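Local coordinates for protein EvdO2 (Micromonospora carbonacea, PDB 4XAB) that probably catalyses an oxidative cyclization in orthosomycin biosynthesis, as a metal-dependent oxygenase of the phytanoyl-CoA dioxygenase family with a double-stranded beta-helix core, at residues His176-Asn179 with Ile183-Leu186; Asp131-Asp136 with Gly169-His174; His209-Pro214 with Val230-Ser235. All coordinates share one frame; numbering follows the deposited sequence.

Interaction 1: residues His176-Asn179 with Ile183-Leu186; sequences HIDN and IRGL
I177 N donates to G185 O over 3.1 Å, closing a short loop that includes a 3-10 turn, between strands 175-176 and 186-187 of this double-stranded beta-helix protein. H176 and L186 form an antiparallel, non-hydrogen-bonded bridge at its neck. The N-H...O angle of 172° makes the bond nearly straight, and the donor is tilted only modestly from the carbonyl plane. G185 O is used twice: water 1 donates to it over 2.8 Å and accepts from D178 N, so one carbonyl serves two successive amides, one directly and one through solvent. L186 N is also satisfied, by Y134 OH of the segment 131-136.

Van der Waals contacts flank these hydrogen bonds. L186 CD2 sits over the centre of the H176 imidazole, 3.7 Å from the ring centroid and 13° off its normal, a CH-pi contact. I177 reaches the other segment with both branches: CD1 packs on R184 O, while CG2, anti to the backbone N, lies over one face of the R184 guanidinium, offset toward its rim, at 3.6 Å from NH2. The R184 chain bends at chi3 (64°) and crosses I177 at about a right angle.

At the outer end the charges of D178 and R184 stay beyond salt-bridge distance, with OD2 and NH1 4.4 Å apart. The other carboxylate oxygen, D178 OD1, is taken by D180 N within the loop. Water 2, at the guanidinium edge and in its plane, spans the gap: it accepts from R184 NH1 over 2.9 Å and donates to D178 OD2, at a separation short enough to be read with caution.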
ATOM      1  N   HIS A 176      -7.976  -1.683 -17.138  1.00 26.84           N
ATOM      2  CA  HIS A 176      -6.695  -1.015 -17.176  1.00 27.58           C
ATOM      3  C   HIS A 176      -6.916   0.464 -17.440  1.00 24.59           C
ATOM      4  O   HIS A 176      -7.771   0.844 -18.240  1.00 27.17           O
ATOM      5  CB  HIS A 176      -5.784  -1.646 -18.228  1.00 29.05           C
ATOM      6  CG  HIS A 176      -5.108  -2.891 -17.747  1.00 31.74           C
ATOM      7  ND1 HIS A 176      -5.480  -4.151 -18.162  1.00 37.53           N
ATOM      8  CD2 HIS A 176      -4.110  -3.069 -16.850  1.00 33.04           C
ATOM      9  CE1 HIS A 176      -4.720  -5.049 -17.563  1.00 34.06           C
ATOM     10  NE2 HIS A 176      -3.883  -4.420 -16.760  1.00 40.68           N
ATOM     11  N   ILE A 177      -6.159   1.295 -16.742  1.00 25.26           N
ATOM     12  CA  ILE A 177      -6.177   2.729 -16.986  1.00 26.82           C
ATOM     13  C   ILE A 177      -5.878   2.985 -18.469  1.00 30.51           C
ATOM     14  O   ILE A 177      -6.518   3.823 -19.106  1.00 31.56           O
ATOM     15  CB  ILE A 177      -5.168   3.449 -16.071  1.00 26.99           C
ATOM     16  CG1 ILE A 177      -5.618   3.324 -14.609  1.00 24.92           C
ATOM     17  CG2 ILE A 177      -5.014   4.894 -16.489  1.00 31.81           C
ATOM     18  CD1 ILE A 177      -4.505   3.464 -13.581  1.00 30.11           C
ATOM     19  N   ASP A 178      -4.933   2.218 -19.009  1.00 29.65           N
ATOM     20  CA  ASP A 178      -4.642   2.177 -20.442  1.00 33.32           C
ATOM     21  C   ASP A 178      -4.379   0.732 -20.851  1.00 32.84           C
ATOM     22  O   ASP A 178      -3.403   0.129 -20.406  1.00 31.10           O
ATOM     23  CB  ASP A 178      -3.432   3.050 -20.779  1.00 35.54           C
ATOM     24  CG  ASP A 178      -3.179   3.174 -22.279  1.00 40.16           C
ATOM     25  OD1 ASP A 178      -3.687   2.351 -23.079  1.00 35.31           O
ATOM     26  OD2 ASP A 178      -2.451   4.112 -22.666  1.00 39.24           O
ATOM     27  N   ASN A 179      -5.243   0.189 -21.704  1.00 36.28           N
ATOM     28  CA  ASN A 179      -5.120  -1.195 -22.154  1.00 36.42           C
ATOM     29  C   ASN A 179      -3.791  -1.474 -22.869  1.00 36.01           C
ATOM     30  O   ASN A 179      -3.289  -2.605 -22.855  1.00 33.94           O
ATOM     31  CB  ASN A 179      -6.296  -1.547 -23.074  1.00 43.18           C
ATOM     32  CG  ASN A 179      -6.431  -3.040 -23.310  1.00 47.30           C
ATOM     33  OD1 ASN A 179      -6.204  -3.850 -22.409  1.00 46.91           O
ATOM     34  ND2 ASN A 179      -6.804  -3.414 -24.533  1.00 45.37           N
ATOM     35  N   ILE A 183       1.056  -1.361 -17.242  1.00 31.28           N
ATOM     36  CA  ILE A 183       1.857  -1.124 -16.049  1.00 23.99           C
ATOM     37  C   ILE A 183       1.346   0.069 -15.221  1.00 23.17           C
ATOM     38  O   ILE A 183       1.672   0.188 -14.039  1.00 26.92           O
ATOM     39  CB  ILE A 183       3.341  -0.903 -16.419  1.00 30.17           C
ATOM     40  CG1 ILE A 183       4.237  -1.063 -15.180  1.00 37.66           C
ATOM     41  CG2 ILE A 183       3.531   0.453 -17.122  1.00 33.97           C
ATOM     42  CD1 ILE A 183       5.723  -0.946 -15.475  1.00 46.82           C
ATOM     43  N   ARG A 184       0.521   0.922 -15.824  1.00 27.18           N
ATOM     44  CA  ARG A 184      -0.057   2.065 -15.109  1.00 23.48           C
ATOM     45  C   ARG A 184      -1.052   1.596 -14.066  1.00 24.52           C
ATOM     46  O   ARG A 184      -1.350   2.315 -13.100  1.00 28.00           O
ATOM     47  CB  ARG A 184      -0.729   3.033 -16.083  1.00 26.85           C
ATOM     48  CG  ARG A 184       0.256   3.794 -16.967  1.00 30.23           C
ATOM     49  CD  ARG A 184      -0.464   4.731 -17.928  1.00 37.32           C
ATOM     50  NE  ARG A 184      -1.196   5.778 -17.219  1.00 33.83           N
ATOM     51  CZ  ARG A 184      -1.996   6.657 -17.810  1.00 35.56           C
ATOM     52  NH1 ARG A 184      -2.161   6.621 -19.124  1.00 36.73           N
ATOM     53  NH2 ARG A 184      -2.625   7.574 -17.086  1.00 36.69           N
ATOM     54  N   GLY A 185      -1.558   0.380 -14.250  1.00 21.59           N
ATOM     55  CA  GLY A 185      -2.373  -0.247 -13.223  1.00 22.09           C
ATOM     56  C   GLY A 185      -3.837  -0.333 -13.594  1.00 22.27           C
ATOM     57  O   GLY A 185      -4.223  -0.024 -14.737  1.00 22.15           O
ATOM     58  N   LEU A 186      -4.634  -0.753 -12.613  1.00 19.11           N
ATOM     59  CA  LEU A 186      -6.068  -0.975 -12.768  1.00 20.95           C
ATOM     60  C   LEU A 186      -6.884   0.090 -12.052  1.00 21.89           C
ATOM     61  O   LEU A 186      -6.399   0.725 -11.110  1.00 21.16           O
ATOM     62  CB  LEU A 186      -6.450  -2.351 -12.204  1.00 19.38           C
ATOM     63  CG  LEU A 186      -5.883  -3.599 -12.880  1.00 18.36           C
ATOM     64  CD1 LEU A 186      -6.214  -4.825 -12.006  1.00 19.47           C
ATOM     65  CD2 LEU A 186      -6.486  -3.756 -14.243  1.00 19.38           C
TER
HETATM   66  O   HOH W   1      -3.138   0.674 -17.196  1.00 24.78           O
HETATM   67  O   HOH W   2      -0.722   5.268 -21.231  1.00 36.96           O

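Interaction 2: residues Asp131-Asp136 with Gly169-His174; sequences DEAYMD and GPVLPH. With NI (nickel (II) ion), chain B.
A133 and H174 make the principal contact, a CH-pi interaction in which the methyl CB stands over the centre of the imidazole. A133 CB lies 3.4 Å from the centroid of the H174 ring and only 3° off the normal, so all five ring atoms are almost equally distant from it. Van der Waals packing continues through V171, whose two methyls divide the work. A chi1 of 176° swings V171 CG1 across from the amide nitrogen to face A133 CB at 4.2 Å, whereas CG2 approaches the carboxylate end of E132, 3.9 Å from its CD. The E132 chain is extended beyond CG and crosses V171 at about a right angle.

No hydrogen bond joins the two segments; the polar groups are held within them or by other parts of the chain. H174 ND1 donates to L172 O over 2.6 Å, with the acceptor 4° from the ring plane although the donor stands above the carbonyl plane of L172. This bond, with a second one at NE2, holds the ring's rotation and presents its face to A133. The buried E132 carboxylate is paired through OE2 with both R212 and R246, an environment that would be expected to favour its charged form.

Metal coordination begins at the first residue of the 3-10 segment 131-134. D131 OD1 binds the nickel ion at 2.1 Å. Its partner OD2 accepts from H209 NE2 and from the metal-bound water 3. With H129 and H215, D131 completes the two-histidine, one-carboxylate facial triad characteristic of double-stranded beta-helix non-haem iron oxygenases; nickel probably occupies the iron position here.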
ATOM      1  N   ASP A 131      -7.092  -4.320  -4.157  1.00 14.82           N
ATOM      2  CA  ASP A 131      -5.834  -5.000  -4.412  1.00 14.72           C
ATOM      3  C   ASP A 131      -6.105  -6.401  -4.977  1.00 16.90           C
ATOM      4  O   ASP A 131      -5.336  -6.912  -5.793  1.00 14.82           O
ATOM      5  CB  ASP A 131      -4.983  -5.068  -3.133  1.00 16.31           C
ATOM      6  CG  ASP A 131      -4.454  -3.710  -2.714  1.00 16.47           C
ATOM      7  OD1 ASP A 131      -4.462  -2.777  -3.545  1.00 13.66           O
ATOM      8  OD2 ASP A 131      -4.050  -3.562  -1.546  1.00 18.58           O
ATOM      9  N   GLU A 132      -7.212  -7.014  -4.566  1.00 13.72           N
ATOM     10  CA  GLU A 132      -7.544  -8.351  -5.075  1.00 16.16           C
ATOM     11  C   GLU A 132      -7.798  -8.354  -6.593  1.00 18.09           C
ATOM     12  O   GLU A 132      -7.676  -9.387  -7.251  1.00 14.74           O
ATOM     13  CB  GLU A 132      -8.761  -8.928  -4.342  1.00 15.56           C
ATOM     14  CG  GLU A 132      -8.984 -10.416  -4.667  1.00 17.62           C
ATOM     15  CD  GLU A 132      -9.924 -11.100  -3.702  1.00 24.69           C
ATOM     16  OE1 GLU A 132     -10.087 -10.605  -2.572  1.00 35.91           O
ATOM     17  OE2 GLU A 132     -10.510 -12.135  -4.086  1.00 25.26           O
ATOM     18  N   ALA A 133      -8.133  -7.203  -7.164  1.00 17.40           N
ATOM     19  CA  ALA A 133      -8.369  -7.153  -8.611  1.00 15.94           C
ATOM     20  C   ALA A 133      -7.120  -7.513  -9.412  1.00 17.33           C
ATOM     21  O   ALA A 133      -7.206  -7.880 -10.589  1.00 18.55           O
ATOM     22  CB  ALA A 133      -8.881  -5.764  -9.017  1.00 15.09           C
ATOM     23  N   TYR A 134      -5.960  -7.403  -8.771  1.00 14.58           N
ATOM     24  CA  TYR A 134      -4.686  -7.762  -9.389  1.00 17.47           C
ATOM     25  C   TYR A 134      -4.372  -9.248  -9.269  1.00 20.83           C
ATOM     26  O   TYR A 134      -3.386  -9.721  -9.826  1.00 18.10           O
ATOM     27  CB  TYR A 134      -3.533  -6.970  -8.755  1.00 15.58           C
ATOM     28  CG  TYR A 134      -3.489  -5.505  -9.144  1.00 15.57           C
ATOM     29  CD1 TYR A 134      -2.824  -5.094 -10.292  1.00 18.93           C
ATOM     30  CD2 TYR A 134      -4.110  -4.547  -8.365  1.00 17.22           C
ATOM     31  CE1 TYR A 134      -2.782  -3.746 -10.650  1.00 19.95           C
ATOM     32  CE2 TYR A 134      -4.084  -3.205  -8.717  1.00 17.48           C
ATOM     33  CZ  TYR A 134      -3.412  -2.815  -9.867  1.00 16.65           C
ATOM     34  OH  TYR A 134      -3.366  -1.474 -10.224  1.00 17.89           O
ATOM     35  N   MET A 135      -5.195  -9.980  -8.532  1.00 17.64           N
ATOM     36  CA  MET A 135      -4.846 -11.353  -8.197  1.00 13.86           C
ATOM     37  C   MET A 135      -5.597 -12.379  -9.031  1.00 16.68           C
ATOM     38  O   MET A 135      -6.703 -12.119  -9.489  1.00 15.74           O
ATOM     39  CB  MET A 135      -5.095 -11.591  -6.716  1.00 15.25           C
ATOM     40  CG  MET A 135      -4.252 -10.674  -5.866  1.00 15.92           C
ATOM     41  SD  MET A 135      -4.713 -10.848  -4.140  1.00 22.23           S
ATOM     42  CE  MET A 135      -3.982 -12.414  -3.731  1.00 26.15           C
ATOM     43  N   ASP A 136      -4.981 -13.549  -9.194  1.00 16.27           N
ATOM     44  CA  ASP A 136      -5.543 -14.658  -9.964  1.00 18.11           C
ATOM     45  C   ASP A 136      -6.845 -15.151  -9.332  1.00 19.85           C
ATOM     46  O   ASP A 136      -6.841 -15.589  -8.188  1.00 18.93           O
ATOM     47  CB  ASP A 136      -4.506 -15.780 -10.022  1.00 17.70           C
ATOM     48  CG  ASP A 136      -4.852 -16.875 -10.998  1.00 17.13           C
ATOM     49  OD1 ASP A 136      -6.045 -17.111 -11.276  1.00 17.38           O
ATOM     50  OD2 ASP A 136      -3.897 -17.517 -11.463  1.00 20.52           O
ATOM     51  N   GLY A 169     -18.118  -6.613  -0.100  1.00 14.84           N
ATOM     52  CA  GLY A 169     -18.770  -6.522  -1.398  1.00 15.48           C
ATOM     53  C   GLY A 169     -18.003  -7.334  -2.425  1.00 17.84           C
ATOM     54  O   GLY A 169     -17.057  -8.047  -2.089  1.00 17.31           O
ATOM     55  N   PRO A 170     -18.398  -7.224  -3.700  1.00 19.54           N
ATOM     56  CA  PRO A 170     -17.682  -7.975  -4.734  1.00 20.11           C
ATOM     57  C   PRO A 170     -16.318  -7.374  -5.032  1.00 15.49           C
ATOM     58  O   PRO A 170     -16.021  -6.235  -4.634  1.00 16.63           O
ATOM     59  CB  PRO A 170     -18.602  -7.853  -5.951  1.00 29.25           C
ATOM     60  CG  PRO A 170     -19.285  -6.533  -5.754  1.00 27.83           C
ATOM     61  CD  PRO A 170     -19.468  -6.378  -4.255  1.00 19.44           C
ATOM     62  N   VAL A 171     -15.488  -8.138  -5.729  1.00 18.19           N
ATOM     63  CA  VAL A 171     -14.391  -7.531  -6.460  1.00 17.84           C
ATOM     64  C   VAL A 171     -15.078  -6.832  -7.619  1.00 18.65           C
ATOM     65  O   VAL A 171     -15.670  -7.465  -8.488  1.00 19.03           O
ATOM     66  CB  VAL A 171     -13.348  -8.547  -6.928  1.00 19.67           C
ATOM     67  CG1 VAL A 171     -12.285  -7.843  -7.782  1.00 18.19           C
ATOM     68  CG2 VAL A 171     -12.707  -9.214  -5.718  1.00 26.09           C
ATOM     69  N   LEU A 172     -15.041  -5.509  -7.560  1.00 15.99           N
ATOM     70  CA  LEU A 172     -15.722  -4.620  -8.492  1.00 15.81           C
ATOM     71  C   LEU A 172     -15.155  -4.725  -9.894  1.00 16.33           C
ATOM     72  O   LEU A 172     -14.026  -5.164 -10.072  1.00 16.58           O
ATOM     73  CB  LEU A 172     -15.594  -3.189  -7.973  1.00 15.33           C
ATOM     74  CG  LEU A 172     -16.297  -2.985  -6.638  1.00 16.00           C
ATOM     75  CD1 LEU A 172     -15.831  -1.708  -5.959  1.00 19.84           C
ATOM     76  CD2 LEU A 172     -17.811  -2.982  -6.859  1.00 17.89           C
ATOM     77  N   PRO A 173     -15.951  -4.343 -10.904  1.00 19.81           N
ATOM     78  CA  PRO A 173     -15.383  -4.352 -12.252  1.00 21.93           C
ATOM     79  C   PRO A 173     -14.176  -3.424 -12.330  1.00 21.02           C
ATOM     80  O   PRO A 173     -14.263  -2.272 -11.915  1.00 21.18           O
ATOM     81  CB  PRO A 173     -16.534  -3.845 -13.125  1.00 21.30           C
ATOM     82  CG  PRO A 173     -17.771  -4.191 -12.364  1.00 24.62           C
ATOM     83  CD  PRO A 173     -17.388  -4.016 -10.904  1.00 19.44           C
ATOM     84  N   HIS A 174     -13.064  -3.924 -12.845  1.00 19.77           N
ATOM     85  CA  HIS A 174     -11.894  -3.079 -13.040  1.00 21.51           C
ATOM     86  C   HIS A 174     -11.514  -3.065 -14.512  1.00 20.98           C
ATOM     87  O   HIS A 174     -11.884  -3.955 -15.279  1.00 19.79           O
ATOM     88  CB  HIS A 174     -10.692  -3.565 -12.212  1.00 16.17           C
ATOM     89  CG  HIS A 174     -10.788  -3.281 -10.741  1.00 16.51           C
ATOM     90  ND1 HIS A 174     -11.778  -3.805  -9.935  1.00 14.99           N
ATOM     91  CD2 HIS A 174      -9.981  -2.562  -9.922  1.00 21.80           C
ATOM     92  CE1 HIS A 174     -11.582  -3.412  -8.686  1.00 15.58           C
ATOM     93  NE2 HIS A 174     -10.501  -2.652  -8.654  1.00 16.60           N
TER
HETATM   94 NI    NI B 301      -3.741  -0.850  -3.499  1.00 16.57          NI
HETATM   95  O   HOH W   3      -2.632  -1.295  -1.882  1.00 22.78           O

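Interaction 3: residues His209-Pro214 with Val230-Ser235; sequences HDFRTP and VLVFMS
V232 and M234 of strand 226-234 receive the ring of F211, which follows strand 206-210 in this double-stranded beta-helix. Both strands pair antiparallel with strand 139-149, and the F211 and M234 CA atoms remain 9.0 Å apart, so side chains, chiefly the F211 ring reaching V232 CG1 and M234 CB, bridge the interval.

At V232 the meeting is edge-on: CG1 lies near the ring plane, 3.7 Å from F211 CZ. The two side chains cross at about a right angle. Next along the strand, F233 turns its own ring toward helix 89-102, where it touches R95 and A98; its carbonyl O lies 4.1 Å from F211 CZ, a loose contact only. M234 then packs through CB, 3.8 Å from F211 CZ and similarly near CE2; its extended chain leads the sulfur away. Beyond it, S235 leaves F211 and binds R142 N through OG.

F211 lies in a type I turn from D210 to T213, in which T213 N bonds to D210 O over 3.1 Å, and its backbone is also hydrogen-bonded to E132 and G143. D210 also forms an Asx turn: R212 N donates to D210 OD1 over 2.8 Å, and that oxygen is met on its anti side, 34° out of the carboxylate plane.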
ATOM      1  N   HIS A 209      -5.198  -2.368   5.418  1.00 13.03           N
ATOM      2  CA  HIS A 209      -6.448  -2.701   4.733  1.00 12.87           C
ATOM      3  C   HIS A 209      -6.447  -4.082   4.119  1.00 10.34           C
ATOM      4  O   HIS A 209      -5.420  -4.595   3.662  1.00 14.49           O
ATOM      5  CB  HIS A 209      -6.809  -1.677   3.634  1.00 14.25           C
ATOM      6  CG  HIS A 209      -5.781  -1.531   2.553  1.00 16.17           C
ATOM      7  ND1 HIS A 209      -4.805  -0.557   2.585  1.00 17.67           N
ATOM      8  CD2 HIS A 209      -5.603  -2.207   1.390  1.00 18.82           C
ATOM      9  CE1 HIS A 209      -4.053  -0.658   1.503  1.00 17.96           C
ATOM     10  NE2 HIS A 209      -4.521  -1.643   0.758  1.00 21.09           N
ATOM     11  N   ASP A 210      -7.640  -4.650   4.112  1.00 11.18           N
ATOM     12  CA  ASP A 210      -7.904  -5.961   3.516  1.00 11.27           C
ATOM     13  C   ASP A 210      -7.669  -5.960   2.000  1.00 15.13           C
ATOM     14  O   ASP A 210      -7.788  -4.929   1.345  1.00 12.46           O
ATOM     15  CB  ASP A 210      -9.343  -6.375   3.832  1.00 11.73           C
ATOM     16  CG  ASP A 210      -9.657  -7.796   3.393  1.00 20.96           C
ATOM     17  OD1 ASP A 210     -10.202  -7.999   2.281  1.00 17.30           O
ATOM     18  OD2 ASP A 210      -9.346  -8.715   4.164  1.00 20.26           O
ATOM     19  N   PHE A 211      -7.338  -7.121   1.445  1.00 12.83           N
ATOM     20  CA  PHE A 211      -7.165  -7.254   0.007  1.00 14.70           C
ATOM     21  C   PHE A 211      -8.390  -6.795  -0.788  1.00 15.93           C
ATOM     22  O   PHE A 211      -8.270  -6.450  -1.972  1.00 17.98           O
ATOM     23  CB  PHE A 211      -6.848  -8.713  -0.352  1.00 16.54           C
ATOM     24  CG  PHE A 211      -5.413  -9.105  -0.136  1.00 13.48           C
ATOM     25  CD1 PHE A 211      -4.457  -8.167   0.205  1.00 21.84           C
ATOM     26  CD2 PHE A 211      -5.027 -10.431  -0.277  1.00 15.77           C
ATOM     27  CE1 PHE A 211      -3.132  -8.539   0.397  1.00 22.84           C
ATOM     28  CE2 PHE A 211      -3.704 -10.803  -0.098  1.00 20.68           C
ATOM     29  CZ  PHE A 211      -2.759  -9.856   0.245  1.00 24.40           C
ATOM     30  N   ARG A 212      -9.570  -6.808  -0.172  1.00 13.53           N
ATOM     31  CA  ARG A 212     -10.784  -6.466  -0.926  1.00 16.18           C
ATOM     32  C   ARG A 212     -11.334  -5.066  -0.606  1.00 17.96           C
ATOM     33  O   ARG A 212     -12.344  -4.650  -1.164  1.00 16.13           O
ATOM     34  CB  ARG A 212     -11.862  -7.521  -0.680  1.00 19.78           C
ATOM     35  CG  ARG A 212     -12.773  -7.768  -1.868  1.00 28.68           C
ATOM     36  CD  ARG A 212     -13.632  -9.001  -1.644  1.00 29.40           C
ATOM     37  NE  ARG A 212     -12.961 -10.240  -2.029  1.00 35.53           N
ATOM     38  CZ  ARG A 212     -13.567 -11.424  -2.072  1.00 36.94           C
ATOM     39  NH1 ARG A 212     -14.844 -11.519  -1.733  1.00 38.55           N
ATOM     40  NH2 ARG A 212     -12.902 -12.510  -2.443  1.00 36.48           N
ATOM     41  N   THR A 213     -10.685  -4.326   0.281  1.00 13.58           N
ATOM     42  CA  THR A 213     -11.185  -2.981   0.560  1.00 11.42           C
ATOM     43  C   THR A 213     -10.824  -1.990  -0.544  1.00 10.64           C
ATOM     44  O   THR A 213      -9.652  -1.785  -0.824  1.00 14.31           O
ATOM     45  CB  THR A 213     -10.631  -2.460   1.893  1.00 13.00           C
ATOM     46  OG1 THR A 213     -10.879  -3.443   2.895  1.00 11.79           O
ATOM     47  CG2 THR A 213     -11.300  -1.131   2.282  1.00 13.70           C
ATOM     48  N   PRO A 214     -11.836  -1.359  -1.166  1.00 12.66           N
ATOM     49  CA  PRO A 214     -11.486  -0.372  -2.197  1.00 12.51           C
ATOM     50  C   PRO A 214     -10.734   0.812  -1.602  1.00 14.83           C
ATOM     51  O   PRO A 214     -11.073   1.280  -0.500  1.00 13.72           O
ATOM     52  CB  PRO A 214     -12.851   0.071  -2.753  1.00 13.91           C
ATOM     53  CG  PRO A 214     -13.796  -1.048  -2.389  1.00 14.03           C
ATOM     54  CD  PRO A 214     -13.291  -1.536  -1.041  1.00 14.03           C
ATOM     55  N   VAL A 230       5.372  -0.389   2.498  1.00 15.41           N
ATOM     56  CA  VAL A 230       4.197  -1.237   2.569  1.00 17.86           C
ATOM     57  C   VAL A 230       4.627  -2.671   2.815  1.00 18.36           C
ATOM     58  O   VAL A 230       5.503  -3.190   2.127  1.00 19.45           O
ATOM     59  CB  VAL A 230       3.355  -1.166   1.266  1.00 18.08           C
ATOM     60  CG1 VAL A 230       2.105  -2.005   1.411  1.00 22.95           C
ATOM     61  CG2 VAL A 230       2.983   0.280   0.940  1.00 21.15           C
ATOM     62  N   LEU A 231       4.020  -3.311   3.808  1.00 16.99           N
ATOM     63  CA  LEU A 231       4.236  -4.733   4.027  1.00 12.93           C
ATOM     64  C   LEU A 231       2.940  -5.458   3.742  1.00 13.57           C
ATOM     65  O   LEU A 231       1.879  -5.066   4.216  1.00 14.36           O
ATOM     66  CB  LEU A 231       4.702  -4.996   5.456  1.00 16.66           C
ATOM     67  CG  LEU A 231       6.154  -4.622   5.728  1.00 18.97           C
ATOM     68  CD1 LEU A 231       6.402  -4.587   7.236  1.00 19.22           C
ATOM     69  CD2 LEU A 231       7.076  -5.636   5.040  1.00 20.88           C
ATOM     70  N   VAL A 232       3.032  -6.496   2.923  1.00 15.67           N
ATOM     71  CA  VAL A 232       1.890  -7.324   2.584  1.00 12.42           C
ATOM     72  C   VAL A 232       2.012  -8.675   3.275  1.00 12.91           C
ATOM     73  O   VAL A 232       3.060  -9.279   3.239  1.00 18.07           O
ATOM     74  CB  VAL A 232       1.800  -7.516   1.071  1.00 15.10           C
ATOM     75  CG1 VAL A 232       0.706  -8.512   0.728  1.00 17.77           C
ATOM     76  CG2 VAL A 232       1.576  -6.160   0.408  1.00 17.32           C
ATOM     77  N   PHE A 233       0.948  -9.100   3.948  1.00 15.25           N
ATOM     78  CA  PHE A 233       0.907 -10.385   4.636  1.00 14.22           C
ATOM     79  C   PHE A 233      -0.284 -11.154   4.107  1.00 17.23           C
ATOM     80  O   PHE A 233      -1.387 -10.603   4.010  1.00 16.38           O
ATOM     81  CB  PHE A 233       0.795 -10.200   6.160  1.00 17.86           C
ATOM     82  CG  PHE A 233       2.017  -9.581   6.788  1.00 14.60           C
ATOM     83  CD1 PHE A 233       2.084  -8.207   7.026  1.00 14.90           C
ATOM     84  CD2 PHE A 233       3.107 -10.366   7.131  1.00 14.86           C
ATOM     85  CE1 PHE A 233       3.212  -7.652   7.599  1.00 15.20           C
ATOM     86  CE2 PHE A 233       4.238  -9.810   7.702  1.00 18.94           C
ATOM     87  CZ  PHE A 233       4.288  -8.440   7.933  1.00 17.71           C
ATOM     88  N   MET A 234      -0.085 -12.428   3.793  1.00 19.05           N
ATOM     89  CA  MET A 234      -1.161 -13.178   3.168  1.00 18.52           C
ATOM     90  C   MET A 234      -1.066 -14.662   3.456  1.00 19.41           C
ATOM     91  O   MET A 234       0.001 -15.176   3.774  1.00 20.20           O
ATOM     92  CB  MET A 234      -1.139 -12.950   1.666  1.00 17.29           C
ATOM     93  CG  MET A 234       0.096 -13.505   1.024  1.00 20.61           C
ATOM     94  SD  MET A 234       0.301 -12.810  -0.618  1.00 26.91           S
ATOM     95  CE  MET A 234       1.854 -13.546  -1.102  1.00 31.09           C
ATOM     96  N   SER A 235      -2.195 -15.345   3.314  1.00 15.85           N
ATOM     97  CA  SER A 235      -2.230 -16.792   3.487  1.00 18.92           C
ATOM     98  C   SER A 235      -1.726 -17.473   2.232  1.00 22.71           C
ATOM     99  O   SER A 235      -1.641 -16.852   1.169  1.00 22.75           O
ATOM    100  CB  SER A 235      -3.649 -17.259   3.769  1.00 19.25           C
ATOM    101  OG  SER A 235      -4.418 -17.157   2.582  1.00 21.36           O
TER

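The three contacts follow one another from the outer loop to the core sheet, with interaction 2 in the middle. Interaction 1 joins it through L186 N and Y134 OH, 2.8 Å apart and probably hydrogen-bonded, while L186 CD1 packs on A133 O at 3.5 Å. Interaction 3 joins it through E132 N and F211 O, at 2.9 Å, and through the salt bridge between E132 OE2 and R212 NH2, also 2.9 Å. Interactions 1 and 3 do not touch; their nearest atoms are about 10 Å apart. Interaction 2 contains the nickel ligand D131, whereas the side chains of L186 and F211 lie about 9 and 8 Å from the metal.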